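Local coordinates for penicillin-binding protein A (Mycobacterium tuberculosis, PDB 3UN7) that probably cross-links peptidoglycan strands in the cell wall as a serine D,D-transpeptidase that penicillin can bind, and helps regulate cell length, at residues Arg183-Tyr189 with Val429-Asn433; Pro190-Lys196 with Lys395-His401; Val289-Gly295 with Asp312-Leu318; His411-Ile415 with Ala446-Arg451. All blocks are in the same frame, centred on the assembly; numbering follows the deposited sequence.

All four contacts lie within the transpeptidase domain, their centres 10 to 18 Å apart, interactions 3 and 4 being the most distant pair. Segments 183-189 and 190-196 are consecutive and run on into helix 196-205, carrying interactions 1 and 2. Interaction 3 joins a loop to the segment that enters helix 317-328, nested within the chain closed by both. Strands 393-399, 411-418 and 425-431 lie side by side in that order in one antiparallel sheet and serve interactions 2, 4 and 1. Helix 446-458, next after strand 425-431, packs on that sheet in interaction 4. Interaction 2 holds Ser-193, the probable acylated serine; the others join the loop, sheet and helices around it.

Interaction 1: Arg183-Tyr189 with Val429-Asn433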
loop_
_atom_site.group_PDB
_atom_site.type_symbol
_atom_site.label_atom_id
_atom_site.label_comp_id
_atom_site.label_asym_id
_atom_site.label_seq_id
_atom_site.Cartn_x
_atom_site.Cartn_y
_atom_site.Cartn_z
ATOM N N ARG A 183 -7.162 -0.400 5.208
ATOM C CA ARG A 183 -6.358 0.815 5.111
ATOM C C ARG A 183 -5.373 0.806 3.940
ATOM O O ARG A 183 -4.963 1.865 3.474
ATOM C CB ARG A 183 -5.606 1.052 6.428
ATOM C CG ARG A 183 -6.519 1.525 7.542
ATOM C CD ARG A 183 -5.828 1.668 8.910
ATOM N NE ARG A 183 -6.596 2.596 9.745
ATOM C CZ ARG A 183 -7.698 2.289 10.427
ATOM N NH1 ARG A 183 -8.312 3.246 11.115
ATOM N NH2 ARG A 183 -8.197 1.044 10.424
ATOM N N ALA A 184 -4.987 -0.381 3.480
ATOM C CA ALA A 184 -4.011 -0.512 2.396
ATOM C C ALA A 184 -4.531 0.021 1.055
ATOM O O ALA A 184 -3.748 0.504 0.237
ATOM C CB ALA A 184 -3.601 -1.956 2.241
ATOM N N ILE A 185 -5.843 -0.086 0.838
ATOM C CA ILE A 185 -6.449 0.251 -0.475
ATOM C C ILE A 185 -7.679 1.143 -0.440
ATOM O O ILE A 185 -8.057 1.680 -1.467
ATOM C CB ILE A 185 -6.830 -1.006 -1.276
ATOM C CG1 ILE A 185 -7.910 -1.845 -0.546
ATOM C CG2 ILE A 185 -5.586 -1.827 -1.585
ATOM C CD1 ILE A 185 -8.514 -2.981 -1.404
ATOM N N SER A 186 -8.326 1.256 0.717
ATOM C CA SER A 186 -9.621 1.959 0.831
ATOM C C SER A 186 -9.497 3.348 1.436
ATOM O O SER A 186 -10.455 4.119 1.403
ATOM C CB SER A 186 -10.615 1.153 1.679
ATOM O OG SER A 186 -10.985 -0.053 1.036
ATOM N N GLU A 187 -8.341 3.661 2.014
ATOM C CA GLU A 187 -8.158 4.944 2.695
ATOM C C GLU A 187 -6.978 5.668 2.069
ATOM O O GLU A 187 -5.996 5.031 1.667
ATOM C CB GLU A 187 -7.950 4.724 4.202
ATOM C CG GLU A 187 -7.904 6.002 5.086
ATOM C CD GLU A 187 -7.978 5.700 6.594
ATOM O OE1 GLU A 187 -8.470 4.611 6.980
ATOM O OE2 GLU A 187 -7.538 6.549 7.408
ATOM N N THR A 188 -7.086 6.993 1.961
ATOM C CA THR A 188 -5.989 7.799 1.448
ATOM C C THR A 188 -5.435 8.646 2.582
ATOM O O THR A 188 -6.162 9.006 3.517
ATOM C CB THR A 188 -6.411 8.737 0.299
ATOM O OG1 THR A 188 -7.502 9.542 0.734
ATOM C CG2 THR A 188 -6.795 7.968 -0.951
ATOM N N TYR A 189 -4.145 8.954 2.483
ATOM C CA TYR A 189 -3.400 9.662 3.524
ATOM C C TYR A 189 -2.484 10.644 2.844
ATOM O O TYR A 189 -2.063 10.389 1.723
ATOM C CB TYR A 189 -2.523 8.678 4.296
ATOM C CG TYR A 189 -3.286 7.591 4.991
ATOM C CD1 TYR A 189 -3.715 7.757 6.319
ATOM C CD2 TYR A 189 -3.589 6.401 4.337
ATOM C CE1 TYR A 189 -4.425 6.753 6.972
ATOM C CE2 TYR A 189 -4.292 5.387 4.981
ATOM C CZ TYR A 189 -4.703 5.569 6.298
ATOM O OH TYR A 189 -5.391 4.571 6.938
ATOM N N VAL A 429 4.969 1.244 3.915
ATOM C CA VAL A 429 4.516 1.127 5.298
ATOM C C VAL A 429 3.943 2.469 5.655
ATOM O O VAL A 429 4.595 3.513 5.466
ATOM C CB VAL A 429 5.676 0.801 6.245
ATOM C CG1 VAL A 429 5.209 0.747 7.707
ATOM C CG2 VAL A 429 6.349 -0.489 5.833
ATOM N N LEU A 430 2.704 2.461 6.124
ATOM C CA LEU A 430 2.153 3.643 6.762
ATOM C C LEU A 430 1.832 3.334 8.220
ATOM O O LEU A 430 1.052 2.414 8.506
ATOM C CB LEU A 430 0.900 4.143 6.028
ATOM C CG LEU A 430 0.144 5.162 6.889
ATOM C CD1 LEU A 430 0.721 6.576 6.750
ATOM C CD2 LEU A 430 -1.313 5.095 6.544
ATOM N N VAL A 431 2.459 4.086 9.138
ATOM C CA VAL A 431 2.128 4.020 10.551
ATOM C C VAL A 431 1.413 5.311 10.915
ATOM O O VAL A 431 2.033 6.385 10.971
ATOM C CB VAL A 431 3.380 3.873 11.466
ATOM C CG1 VAL A 431 2.953 3.856 12.913
ATOM C CG2 VAL A 431 4.163 2.598 11.126
ATOM N N GLU A 432 0.106 5.207 11.136
ATOM C CA GLU A 432 -0.698 6.366 11.511
ATOM C C GLU A 432 -0.238 6.918 12.868
ATOM O O GLU A 432 -0.072 6.165 13.835
ATOM C CB GLU A 432 -2.182 5.995 11.551
ATOM C CG GLU A 432 -2.735 5.601 10.185
ATOM C CD GLU A 432 -4.249 5.557 10.146
ATOM O OE1 GLU A 432 -4.899 6.424 10.766
ATOM O OE2 GLU A 432 -4.786 4.658 9.469
ATOM N N ASN A 433 -0.022 8.231 12.909
ATOM C CA ASN A 433 0.459 8.937 14.102
ATOM C C ASN A 433 1.800 8.399 14.619
ATOM O O ASN A 433 2.114 8.534 15.793
ATOM C CB ASN A 433 -0.609 8.933 15.206
ATOM C CG ASN A 433 -1.809 9.815 14.864
ATOM O OD1 ASN A 433 -2.366 9.715 13.782
ATOM N ND2 ASN A 433 -2.202 10.686 15.790
#
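Glu-432 reaches across to Tyr-189 and Arg-183, and its side chain can be followed outward from the backbone. At CB, the first torsion leaves CG beside the backbone N (chi1 -64°), and the chain runs extended, across the Tyr-189 side chain at about a right angle. CG lies 3.8 Å from Tyr-189 CE1, and the carboxylate carbon CD comes to 3.4 Å from the same CE1. OE1 is no nearer the ring than 3.8 Å, from Tyr-189 CE1. OE2 does the polar work. It accepts a bond from Arg-183 NE at 2.8 Å, received on its syn side but 33° out of the carboxylate plane, while the oxygen lies almost in the guanidinium plane. The tyrosine OH also donates to OE2, though the hydroxyl's position is less certain. Leu-430 belongs to strand 425-431, the middle strand of the antiparallel sheet of the transpeptidase domain, and Glu-432 lies close by, so this salt bridge ties that sheet to the loop leading to the active site. Arg-183 suits the place because its NH1 and NH2 are engaged by Ala-177 O and Ser-178 O, leaving NE for the acid. Glu-187 adds a second carboxylate, its OE2 3.9 Å from Glu-432 OE2, a repulsion the arginine probably offsets; its own link to Arg-183 is long, by charge alone. Buried Leu-430 sets its CD2 methyl over the centre of one face of the Tyr-189 ring.

Interaction 2: Pro190-Lys196 with Lys395-His401; sequences PPGSTFK and KTGTAEH
The imidazole of His-401 has Ala-399 O in plane at its edge, stacks with the ring of His-411 and is held through NE2 by Pro-409 O, while Pro-190 CG touches the histidine's CB at 4.2 Å. These residues flank the meeting of two signatures of penicillin-recognising enzymes: SxxK, Ser-193 to Lys-196, and KTG, Lys-395 to Gly-397, on edge strand 393-399. A nearly straight bond joins them, Ser-193 N to Thr-398 O at 3.1 Å. Glycines let the backbones close in. Gly-192, at a positive phi of 54°, brings its CA to 3.3 Å from Thr-398 O in a CA-H...O contact, and Gly-397 CA lies 3.5 Å from Ser-193 CB. Small Ala-399 fits under the turn, its CB 3.6 Å from Gly-192 N. Lys-395, bent at chi2 and chi4, curls past the turn until its CE is 3.8 Å from Ser-193 O. Its NZ and Lys-196 NZ both bond to Ser-252 OG of the SxN signature, whose Asn-254 OD1 also holds Lys-196 NZ. Thr-194 OG1 and N both donate to Pro-191 O from the same face of that carbonyl. As in related enzymes, the N atoms of Ser-193 and Thr-398 probably form the oxyanion hole, though Ser-193 N might first have to loosen its bond to Thr-398 O; Thr-398 N, buried without a partner in the model, lies 3.9 Å from Ser-193 OG.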
loop_
_atom_site.group_PDB
_atom_site.type_symbol
_atom_site.label_atom_id
_atom_site.label_comp_id
_atom_site.label_asym_id
_atom_site.label_seq_id
_atom_site.Cartn_x
_atom_site.Cartn_y
_atom_site.Cartn_z
ATOM N N PRO A 190 -2.152 11.765 3.511
ATOM C CA PRO A 190 -1.084 12.585 2.932
ATOM C C PRO A 190 0.198 11.757 2.889
ATOM O O PRO A 190 0.502 11.081 3.873
ATOM C CB PRO A 190 -0.936 13.748 3.926
ATOM C CG PRO A 190 -2.215 13.771 4.702
ATOM C CD PRO A 190 -2.710 12.353 4.745
ATOM N N PRO A 191 0.914 11.766 1.749
ATOM C CA PRO A 191 2.178 11.037 1.629
ATOM C C PRO A 191 3.363 11.766 2.286
ATOM O O PRO A 191 4.403 11.152 2.545
ATOM C CB PRO A 191 2.377 10.960 0.117
ATOM C CG PRO A 191 1.762 12.257 -0.376
ATOM C CD PRO A 191 0.536 12.423 0.482
ATOM N N GLY A 192 3.204 13.059 2.553
ATOM C CA GLY A 192 4.268 13.839 3.173
ATOM C C GLY A 192 5.587 13.764 2.424
ATOM O O GLY A 192 5.613 13.828 1.199
ATOM N N SER A 193 6.681 13.621 3.175
ATOM C CA SER A 193 8.038 13.568 2.627
ATOM C C SER A 193 8.270 12.501 1.553
ATOM O O SER A 193 9.164 12.662 0.717
ATOM C CB SER A 193 9.052 13.356 3.757
ATOM O OG SER A 193 8.947 14.408 4.691
ATOM N N THR A 194 7.494 11.415 1.574
ATOM C CA THR A 194 7.648 10.385 0.529
ATOM C C THR A 194 7.357 10.957 -0.871
ATOM O O THR A 194 7.883 10.469 -1.880
ATOM C CB THR A 194 6.763 9.118 0.755
ATOM O OG1 THR A 194 5.389 9.485 0.916
ATOM C CG2 THR A 194 7.242 8.288 1.961
ATOM N N PHE A 195 6.519 11.996 -0.913
ATOM C CA PHE A 195 6.114 12.629 -2.171
ATOM C C PHE A 195 7.237 13.402 -2.858
ATOM O O PHE A 195 7.145 13.699 -4.049
ATOM C CB PHE A 195 4.897 13.539 -1.973
ATOM C CG PHE A 195 4.071 13.708 -3.218
ATOM C CD1 PHE A 195 3.417 12.617 -3.785
ATOM C CD2 PHE A 195 3.974 14.940 -3.849
ATOM C CE1 PHE A 195 2.666 12.765 -4.938
ATOM C CE2 PHE A 195 3.223 15.084 -5.010
ATOM C CZ PHE A 195 2.564 13.991 -5.544
ATOM N N LYS A 196 8.308 13.696 -2.123
ATOM C CA LYS A 196 9.507 14.295 -2.723
ATOM C C LYS A 196 10.088 13.394 -3.820
ATOM O O LYS A 196 10.867 13.839 -4.653
ATOM C CB LYS A 196 10.555 14.608 -1.655
ATOM C CG LYS A 196 10.068 15.551 -0.573
ATOM C CD LYS A 196 11.068 15.638 0.579
ATOM C CE LYS A 196 10.607 16.620 1.639
ATOM N NZ LYS A 196 11.382 16.445 2.907
ATOM N N LYS A 395 12.641 5.681 0.814
ATOM C CA LYS A 395 12.380 7.043 1.248
ATOM C C LYS A 395 11.543 6.964 2.528
ATOM O O LYS A 395 10.456 6.385 2.514
ATOM C CB LYS A 395 11.634 7.838 0.172
ATOM C CG LYS A 395 11.497 9.339 0.497
ATOM C CD LYS A 395 12.833 10.059 0.290
ATOM C CE LYS A 395 12.791 11.523 0.724
ATOM N NZ LYS A 395 12.602 11.663 2.190
ATOM N N THR A 396 12.046 7.535 3.627
ATOM C CA THR A 396 11.256 7.582 4.864
ATOM C C THR A 396 10.831 9.009 5.147
ATOM O O THR A 396 11.603 9.954 4.947
ATOM C CB THR A 396 11.955 6.922 6.106
ATOM O OG1 THR A 396 12.478 7.916 6.984
ATOM C CG2 THR A 396 13.050 5.989 5.714
ATOM N N GLY A 397 9.585 9.187 5.572
ATOM C CA GLY A 397 9.133 10.535 5.897
ATOM C C GLY A 397 7.958 10.564 6.848
ATOM O O GLY A 397 7.485 9.522 7.314
ATOM N N THR A 398 7.515 11.775 7.146
ATOM C CA THR A 398 6.342 11.992 7.965
ATOM C C THR A 398 5.339 12.763 7.140
ATOM O O THR A 398 5.689 13.341 6.113
ATOM C CB THR A 398 6.649 12.832 9.220
ATOM O OG1 THR A 398 7.078 14.129 8.815
ATOM C CG2 THR A 398 7.733 12.205 10.039
ATOM N N ALA A 399 4.096 12.760 7.611
ATOM C CA ALA A 399 2.999 13.440 6.950
ATOM C C ALA A 399 2.039 14.001 7.991
ATOM O O ALA A 399 1.425 13.241 8.742
ATOM C CB ALA A 399 2.270 12.475 6.024
ATOM N N GLU A 400 1.929 15.329 8.035
ATOM C CA GLU A 400 0.916 16.015 8.837
ATOM C C GLU A 400 -0.479 15.699 8.307
ATOM O O GLU A 400 -0.636 15.406 7.128
ATOM C CB GLU A 400 1.160 17.528 8.830
ATOM C CG GLU A 400 2.489 17.936 9.443
ATOM C CD GLU A 400 2.563 19.420 9.805
ATOM O OE1 GLU A 400 1.688 20.214 9.367
ATOM O OE2 GLU A 400 3.497 19.787 10.547
ATOM N N HIS A 401 -1.490 15.752 9.176
ATOM C CA HIS A 401 -2.853 15.373 8.792
ATOM C C HIS A 401 -3.918 16.008 9.685
ATOM O O HIS A 401 -3.616 16.503 10.770
ATOM C CB HIS A 401 -3.021 13.839 8.817
ATOM C CG HIS A 401 -2.686 13.220 10.136
ATOM N ND1 HIS A 401 -3.649 12.836 11.046
ATOM C CD2 HIS A 401 -1.490 12.941 10.712
ATOM C CE1 HIS A 401 -3.060 12.337 12.121
ATOM N NE2 HIS A 401 -1.751 12.395 11.945
#

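Interaction 3: Val289-Gly295 with Asp312-Leu318; sequences VAESTVG and DVALTPL
A serine hydroxyl takes the place of a backbone acceptor here: Ser-292 OG receives the N-H of Thr-316 at 3.1 Å, with an angle of 157° at the hydrogen. Its first torsion (chi1 -65°) keeps OG beside its own backbone N and directed at the opposing chain. A water also joins this hydroxyl to Thr-316 OG1 and to Ala-290 O, donating to the carbonyl, so three polar groups of the two segments share one molecule. Beside this, the antiparallel segments form one isolated beta bridge. Thr-293 and Ala-314 are a hydrogen-bonded pair, Thr-293 N to Ala-314 O at 2.8 Å and Ala-314 N to Thr-293 O at 2.9 Å. Segment 312-318 then enters helix 317-328 of the transpeptidase domain, and Thr-316 is its N-cap: OG1 bonds to Ala-319 N, while Pro-317, which has no N-H to satisfy, suits the first turn. The threonine's other branch, CG2, rests 3.8 Å from Ala-290 CB. Farther along, Val-289 crosses Leu-318 at about a right angle, CG2 against CD2 at 3.6 Å, an apolar seal on the helix's first turn. The other end is held by polar groups. Thr-293 OG1 accepts from Gly-295 N at 3.0 Å in an ST turn and also bonds to Asp-279 OD1. Gly-295, with a positive phi, lets its bare CA approach Asp-312 CB at 3.7 Å. Nearby, a second water donates to Val-294 O and accepts from Asp-312 N.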
loop_
_atom_site.group_PDB
_atom_site.type_symbol
_atom_site.label_atom_id
_atom_site.label_comp_id
_atom_site.label_asym_id
_atom_site.label_seq_id
_atom_site.Cartn_x
_atom_site.Cartn_y
_atom_site.Cartn_z
ATOM N N VAL A 289 -9.790 -0.090 -5.412
ATOM C CA VAL A 289 -8.795 0.753 -4.735
ATOM C C VAL A 289 -9.280 2.196 -4.814
ATOM O O VAL A 289 -9.733 2.640 -5.874
ATOM C CB VAL A 289 -7.424 0.607 -5.405
ATOM C CG1 VAL A 289 -6.354 1.487 -4.712
ATOM C CG2 VAL A 289 -6.999 -0.874 -5.384
ATOM N N ALA A 290 -9.200 2.911 -3.689
ATOM C CA ALA A 290 -9.501 4.340 -3.631
ATOM C C ALA A 290 -8.553 5.091 -4.547
ATOM O O ALA A 290 -7.352 4.785 -4.608
ATOM C CB ALA A 290 -9.365 4.857 -2.195
ATOM N N GLU A 291 -9.096 6.066 -5.265
ATOM C CA GLU A 291 -8.306 6.907 -6.157
ATOM C C GLU A 291 -7.434 7.835 -5.337
ATOM O O GLU A 291 -7.915 8.449 -4.390
ATOM C CB GLU A 291 -9.218 7.744 -7.071
ATOM C CG GLU A 291 -8.450 8.492 -8.161
ATOM C CD GLU A 291 -9.271 9.585 -8.803
ATOM O OE1 GLU A 291 -9.839 10.424 -8.069
ATOM O OE2 GLU A 291 -9.348 9.616 -10.047
ATOM N N SER A 292 -6.156 7.925 -5.710
ATOM C CA SER A 292 -5.211 8.847 -5.111
ATOM C C SER A 292 -5.175 10.132 -5.924
ATOM O O SER A 292 -5.502 10.128 -7.110
ATOM C CB SER A 292 -3.809 8.237 -5.077
ATOM O OG SER A 292 -3.778 7.106 -4.226
ATOM N N THR A 293 -4.790 11.227 -5.281
ATOM C CA THR A 293 -4.863 12.541 -5.933
ATOM C C THR A 293 -3.708 13.448 -5.518
ATOM O O THR A 293 -3.213 13.341 -4.405
ATOM C CB THR A 293 -6.220 13.249 -5.668
ATOM O OG1 THR A 293 -6.272 14.467 -6.427
ATOM C CG2 THR A 293 -6.404 13.574 -4.187
ATOM N N VAL A 294 -3.274 14.302 -6.441
ATOM C CA VAL A 294 -2.304 15.357 -6.148
ATOM C C VAL A 294 -3.022 16.628 -5.643
ATOM O O VAL A 294 -2.398 17.536 -5.082
ATOM C CB VAL A 294 -1.421 15.650 -7.394
ATOM C CG1 VAL A 294 -2.205 16.437 -8.458
ATOM C CG2 VAL A 294 -0.139 16.371 -7.003
ATOM N N GLY A 295 -4.334 16.688 -5.849
ATOM C CA GLY A 295 -5.125 17.866 -5.482
ATOM C C GLY A 295 -5.186 18.867 -6.620
ATOM O O GLY A 295 -4.457 18.725 -7.600
ATOM N N ASP A 312 -3.417 19.050 -0.471
ATOM C CA ASP A 312 -4.479 18.137 -0.892
ATOM C C ASP A 312 -3.963 16.791 -1.451
ATOM O O ASP A 312 -4.749 15.967 -1.906
ATOM C CB ASP A 312 -5.377 18.797 -1.929
ATOM C CG ASP A 312 -6.050 20.063 -1.414
ATOM O OD1 ASP A 312 -6.729 20.001 -0.375
ATOM O OD2 ASP A 312 -5.916 21.120 -2.066
ATOM N N VAL A 313 -2.656 16.569 -1.430
ATOM C CA VAL A 313 -2.119 15.267 -1.869
ATOM C C VAL A 313 -2.592 14.138 -0.947
ATOM O O VAL A 313 -2.432 14.210 0.267
ATOM C CB VAL A 313 -0.577 15.271 -1.956
ATOM C CG1 VAL A 313 -0.077 14.055 -2.731
ATOM C CG2 VAL A 313 -0.104 16.529 -2.626
ATOM N N ALA A 314 -3.183 13.096 -1.531
ATOM C CA ALA A 314 -3.696 11.977 -0.742
ATOM C C ALA A 314 -3.515 10.685 -1.536
ATOM O O ALA A 314 -3.956 10.591 -2.680
ATOM C CB ALA A 314 -5.163 12.208 -0.376
ATOM N N LEU A 315 -2.831 9.716 -0.927
ATOM C CA LEU A 315 -2.466 8.465 -1.587
ATOM C C LEU A 315 -2.877 7.288 -0.718
ATOM O O LEU A 315 -2.822 7.368 0.512
ATOM C CB LEU A 315 -0.944 8.404 -1.764
ATOM C CG LEU A 315 -0.199 8.922 -3.002
ATOM C CD1 LEU A 315 -0.362 10.391 -3.211
ATOM C CD2 LEU A 315 1.276 8.585 -2.869
ATOM N N THR A 316 -3.266 6.186 -1.350
ATOM C CA THR A 316 -3.428 4.928 -0.631
ATOM C C THR A 316 -2.030 4.397 -0.379
ATOM O O THR A 316 -1.105 4.751 -1.102
ATOM C CB THR A 316 -4.216 3.882 -1.434
ATOM O OG1 THR A 316 -3.517 3.570 -2.644
ATOM C CG2 THR A 316 -5.639 4.381 -1.770
ATOM N N PRO A 317 -1.845 3.598 0.682
ATOM C CA PRO A 317 -0.587 2.856 0.825
ATOM C C PRO A 317 -0.215 2.015 -0.414
ATOM O O PRO A 317 0.948 1.975 -0.787
ATOM C CB PRO A 317 -0.833 1.986 2.056
ATOM C CG PRO A 317 -1.785 2.865 2.904
ATOM C CD PRO A 317 -2.724 3.434 1.857
ATOM N N LEU A 318 -1.190 1.372 -1.054
ATOM C CA LEU A 318 -0.914 0.675 -2.311
ATOM C C LEU A 318 -0.325 1.590 -3.402
ATOM O O LEU A 318 0.613 1.192 -4.104
ATOM C CB LEU A 318 -2.171 -0.020 -2.833
ATOM C CG LEU A 318 -2.070 -0.694 -4.204
ATOM C CD1 LEU A 318 -1.096 -1.855 -4.168
ATOM C CD2 LEU A 318 -3.452 -1.156 -4.729
HETATM O O HOH W 1 -4.657 4.602 -4.919
HETATM O O HOH W 2 -2.219 19.592 -3.441
#

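Interaction 4: His411-Ile415 with Ala446-Arg451; sequences HAWYI and AAPIGR
The ring of Tyr-414 is the bump, and a shallow hollow along helix 446-458, floored by Ala-447 and Gly-450, receives it. With CG anti to the backbone N (chi1 -178°), the phenol extends from strand 411-418 over Ala-447 and Gly-450 of the helix. Ala-447 CA sits over one ring face in a CH-pi contact, 3.9 Å from the Tyr-414 ring centroid and displaced toward the rim, with the alanine CB 3.7 Å from CD1. Three residues on, Gly-450 CA lies 3.7 Å from Tyr-414 CD2; the bare glycine leaves the space the ring occupies. A smaller bump points the other way. Ala-446 CB nests in a dip of the strand, 3.7 Å from Trp-413 C and touching CB of both Ala-412 and Tyr-414, and a methyl is about as much as this closeness admits. Strand and helix axes approach to 7.4 Å and cross at -34°. Arg-451 closes the far end: its extended chain crosses the tyrosine at about a right angle, NE 3.6 Å from Tyr-414 OH without bonding to it, and the guanidinium, turned 69° from the ring, has Tyr-414 CE1 over one face. Both polar ends go to Glu-378, the hydroxyl to OE1 and NE to OE2, so one carboxylate probably steadies both. Trp-413 points away from the helix and packs on Thr-194 and on Asn-320 of helix 317-328. A C-terminal helix packed on one side of the antiparallel sheet, with the segment carrying Ser-193 on the other and the KTG signature on the edge strand, is typical of the penicillin-binding protein and serine beta-lactamase fold.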
loop_
_atom_site.group_PDB
_atom_site.type_symbol
_atom_site.label_atom_id
_atom_site.label_comp_id
_atom_site.label_asym_id
_atom_site.label_seq_id
_atom_site.Cartn_x
_atom_site.Cartn_y
_atom_site.Cartn_z
ATOM N N HIS A 411 1.862 11.197 10.539
ATOM C CA HIS A 411 2.020 9.818 10.093
ATOM C C HIS A 411 3.480 9.525 9.776
ATOM O O HIS A 411 4.237 10.437 9.462
ATOM C CB HIS A 411 1.198 9.573 8.829
ATOM C CG HIS A 411 -0.268 9.836 8.990
ATOM N ND1 HIS A 411 -0.970 9.480 10.121
ATOM C CD2 HIS A 411 -1.171 10.397 8.148
ATOM C CE1 HIS A 411 -2.238 9.829 9.976
ATOM N NE2 HIS A 411 -2.386 10.385 8.786
ATOM N N ALA A 412 3.869 8.253 9.825
ATOM C CA ALA A 412 5.228 7.864 9.459
ATOM C C ALA A 412 5.116 6.912 8.291
ATOM O O ALA A 412 4.386 5.926 8.369
ATOM C CB ALA A 412 5.919 7.192 10.617
ATOM N N TRP A 413 5.836 7.226 7.217
ATOM C CA TRP A 413 5.832 6.445 5.997
ATOM C C TRP A 413 7.225 5.899 5.735
ATOM O O TRP A 413 8.223 6.561 6.033
ATOM C CB TRP A 413 5.520 7.335 4.805
ATOM C CG TRP A 413 4.093 7.714 4.530
ATOM C CD1 TRP A 413 3.483 8.890 4.864
ATOM C CD2 TRP A 413 3.133 6.965 3.763
ATOM N NE1 TRP A 413 2.186 8.905 4.390
ATOM C CE2 TRP A 413 1.955 7.742 3.695
ATOM C CE3 TRP A 413 3.156 5.705 3.139
ATOM C CZ2 TRP A 413 0.793 7.298 3.035
ATOM C CZ3 TRP A 413 1.991 5.256 2.469
ATOM C CH2 TRP A 413 0.833 6.056 2.425
ATOM N N TYR A 414 7.278 4.718 5.123
ATOM C CA TYR A 414 8.505 4.181 4.536
ATOM C C TYR A 414 8.094 3.544 3.223
ATOM O O TYR A 414 7.199 2.713 3.198
ATOM C CB TYR A 414 9.094 3.117 5.448
ATOM C CG TYR A 414 10.409 2.473 5.016
ATOM C CD1 TYR A 414 11.626 3.151 5.150
ATOM C CD2 TYR A 414 10.435 1.158 4.546
ATOM C CE1 TYR A 414 12.833 2.539 4.803
ATOM C CE2 TYR A 414 11.614 0.541 4.199
ATOM C CZ TYR A 414 12.805 1.234 4.311
ATOM O OH TYR A 414 13.958 0.590 3.967
ATOM N N ILE A 415 8.721 3.953 2.126
ATOM C CA ILE A 415 8.538 3.264 0.854
ATOM C C ILE A 415 9.902 2.792 0.362
ATOM O O ILE A 415 10.903 3.479 0.568
ATOM C CB ILE A 415 7.778 4.109 -0.206
ATOM C CG1 ILE A 415 8.521 5.410 -0.551
ATOM C CG2 ILE A 415 6.358 4.439 0.295
ATOM C CD1 ILE A 415 7.987 6.092 -1.823
ATOM N N ALA A 446 8.501 3.552 11.018
ATOM C CA ALA A 446 8.007 2.873 9.817
ATOM C C ALA A 446 9.098 2.054 9.136
ATOM O O ALA A 446 8.809 1.026 8.530
ATOM C CB ALA A 446 7.402 3.886 8.850
ATOM N N ALA A 447 10.354 2.497 9.265
ATOM C CA ALA A 447 11.478 1.893 8.532
ATOM C C ALA A 447 11.772 0.412 8.838
ATOM O O ALA A 447 11.890 -0.389 7.902
ATOM C CB ALA A 447 12.751 2.744 8.698
ATOM N N PRO A 448 11.941 0.044 10.131
ATOM C CA PRO A 448 12.252 -1.380 10.389
ATOM C C PRO A 448 11.093 -2.339 10.059
ATOM O O PRO A 448 11.329 -3.518 9.819
ATOM C CB PRO A 448 12.571 -1.426 11.881
ATOM C CG PRO A 448 11.981 -0.181 12.447
ATOM C CD PRO A 448 11.929 0.844 11.373
ATOM N N ILE A 449 9.865 -1.830 10.068
ATOM C CA ILE A 449 8.694 -2.602 9.608
ATOM C C ILE A 449 8.851 -2.938 8.127
ATOM O O ILE A 449 8.612 -4.074 7.711
ATOM C CB ILE A 449 7.365 -1.838 9.860
ATOM C CG1 ILE A 449 7.138 -1.667 11.367
ATOM C CG2 ILE A 449 6.170 -2.583 9.209
ATOM C CD1 ILE A 449 6.058 -0.671 11.782
ATOM N N GLY A 450 9.258 -1.941 7.340
ATOM C CA GLY A 450 9.530 -2.131 5.910
ATOM C C GLY A 450 10.652 -3.124 5.668
ATOM O O GLY A 450 10.532 -3.992 4.813
ATOM N N ARG A 451 11.732 -3.007 6.438
ATOM C CA ARG A 451 12.878 -3.893 6.299
ATOM C C ARG A 451 12.562 -5.330 6.699
ATOM O O ARG A 451 13.041 -6.250 6.043
ATOM C CB ARG A 451 14.104 -3.355 7.045
ATOM C CG ARG A 451 14.550 -1.996 6.532
ATOM C CD ARG A 451 15.924 -1.605 7.062
ATOM N NE ARG A 451 16.201 -0.239 6.649
ATOM C CZ ARG A 451 16.086 0.818 7.443
ATOM N NH1 ARG A 451 15.748 0.661 8.721
ATOM N NH2 ARG A 451 16.327 2.032 6.958
#